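Local atomic coordinates of arginine kinase (Cydia pomonella granulosis virus, PDB entry 6VVG), a protein that probably acts as a serine/threonine protein kinase, using ATP, and holds adenosine monophosphate in its nucleotide pocket. Residues F194-W197 against A198-V201. Sequence-based numbering, arbitrary orientation.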
loop_
_atom_site.group_PDB
_atom_site.type_symbol
_atom_site.label_atom_id
_atom_site.label_comp_id
_atom_site.label_asym_id
_atom_site.label_seq_id
_atom_site.Cartn_x
_atom_site.Cartn_y
_atom_site.Cartn_z
ATOM N N PHE A 194 -8.993 14.937 1.075
ATOM C CA PHE A 194 -9.324 14.675 -0.323
ATOM C C PHE A 194 -10.627 13.891 -0.420
ATOM O O PHE A 194 -11.540 14.253 -1.173
ATOM C CB PHE A 194 -8.206 13.880 -1.005
ATOM C CG PHE A 194 -6.980 14.678 -1.335
ATOM C CD1 PHE A 194 -6.667 15.832 -0.645
ATOM C CD2 PHE A 194 -6.127 14.251 -2.341
ATOM C CE1 PHE A 194 -5.532 16.551 -0.956
ATOM C CE2 PHE A 194 -4.990 14.964 -2.656
ATOM C CZ PHE A 194 -4.692 16.116 -1.963
ATOM N N ASP A 195 -10.711 12.791 0.333
ATOM C CA ASP A 195 -11.906 11.956 0.318
ATOM C C ASP A 195 -13.105 12.706 0.882
ATOM O O ASP A 195 -14.215 12.610 0.347
ATOM C CB ASP A 195 -11.658 10.675 1.119
ATOM C CG ASP A 195 -10.868 9.637 0.342
ATOM O OD1 ASP A 195 -10.692 9.806 -0.880
ATOM O OD2 ASP A 195 -10.426 8.644 0.957
ATOM N N TRP A 196 -12.905 13.456 1.968
ATOM C CA TRP A 196 -14.030 14.129 2.607
ATOM C C TRP A 196 -14.649 15.167 1.681
ATOM O O TRP A 196 -15.874 15.328 1.654
ATOM C CB TRP A 196 -13.581 14.764 3.924
ATOM C CG TRP A 196 -13.148 13.737 4.933
ATOM C CD1 TRP A 196 -12.075 13.811 5.773
ATOM C CD2 TRP A 196 -13.775 12.474 5.197
ATOM N NE1 TRP A 196 -12.002 12.678 6.546
ATOM C CE2 TRP A 196 -13.032 11.840 6.211
ATOM C CE3 TRP A 196 -14.898 11.819 4.677
ATOM C CZ2 TRP A 196 -13.374 10.587 6.712
ATOM C CZ3 TRP A 196 -15.232 10.575 5.174
ATOM C CH2 TRP A 196 -14.475 9.972 6.184
ATOM N N TRP A 197 -13.823 15.880 0.913
ATOM C CA TRP A 197 -14.361 16.828 -0.060
ATOM C C TRP A 197 -15.227 16.113 -1.089
ATOM O O TRP A 197 -16.338 16.556 -1.402
ATOM C CB TRP A 197 -13.223 17.582 -0.750
ATOM C CG TRP A 197 -13.683 18.555 -1.790
ATOM C CD1 TRP A 197 -13.946 18.290 -3.103
ATOM C CD2 TRP A 197 -13.923 19.956 -1.607
ATOM N NE1 TRP A 197 -14.340 19.437 -3.748
ATOM C CE2 TRP A 197 -14.335 20.474 -2.852
ATOM C CE3 TRP A 197 -13.834 20.819 -0.513
ATOM C CZ2 TRP A 197 -14.652 21.817 -3.031
ATOM C CZ3 TRP A 197 -14.150 22.153 -0.693
ATOM C CH2 TRP A 197 -14.553 22.639 -1.943
ATOM N N ALA A 198 -14.731 14.996 -1.626
ATOM C CA ALA A 198 -15.522 14.220 -2.575
ATOM C C ALA A 198 -16.814 13.727 -1.935
ATOM O O ALA A 198 -17.868 13.711 -2.582
ATOM C CB ALA A 198 -14.700 13.044 -3.104
ATOM N N VAL A 199 -16.753 13.313 -0.669
ATOM C CA VAL A 199 -17.978 12.952 0.041
ATOM C C VAL A 199 -18.944 14.128 0.044
ATOM O O VAL A 199 -20.153 13.962 -0.156
ATOM C CB VAL A 199 -17.657 12.485 1.472
ATOM C CG1 VAL A 199 -18.939 12.407 2.294
ATOM C CG2 VAL A 199 -16.945 11.143 1.449
ATOM N N GLY A 200 -18.425 15.335 0.272
ATOM C CA GLY A 200 -19.275 16.511 0.234
ATOM C C GLY A 200 -19.963 16.692 -1.104
ATOM O O GLY A 200 -21.150 17.016 -1.164
ATOM N N VAL A 201 -19.229 16.486 -2.198
ATOM C CA VAL A 201 -19.846 16.601 -3.515
ATOM C C VAL A 201 -20.917 15.532 -3.691
ATOM O O VAL A 201 -22.019 15.808 -4.180
ATOM C CB VAL A 201 -18.779 16.517 -4.622
ATOM C CG1 VAL A 201 -19.443 16.569 -5.997
ATOM C CG2 VAL A 201 -17.759 17.637 -4.471
#
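In helix 192-208, the αF helix at the core of the protein kinase C-lobe, W196 and V199 meet on one flank and W197 and V201 on another. W196 and V199 lie side by side and point the same way; CG2 of V199 sits at the indole edge, near the ring plane, 3.9 Å from W196 CE3. The anti torsion of W197 (chi1 179°) swings its indole outward beside its own carbonyl carbon, and V201 CG2, beside V201's backbone N, reaches back obliquely to W197 NE1 at 3.9 Å. The apolar part of this approach is W197 CD1 to V201 CG2, 4.1 Å. The two flanks have different neighbours: W196 and V199 both touch L129 of helix 115-133, whereas W197 meets the ring of Y235. Of the i to i+4 helical bonds, V199 N to D195 O is 2.8 Å (N-H...O 161°), while A198 N to F194 O is weak. D195 OD2 accepts H133 NE2 and H139 N, and OD1 accepts N140 N, as the αF aspartate of protein kinases holds the catalytic loop. Three donors would compensate the charge of the one ionisable side chain in 194-201 and fix its rotation: H139 and N140 N-H groups tie the loop, and H133 adds a bond from helix 115-133.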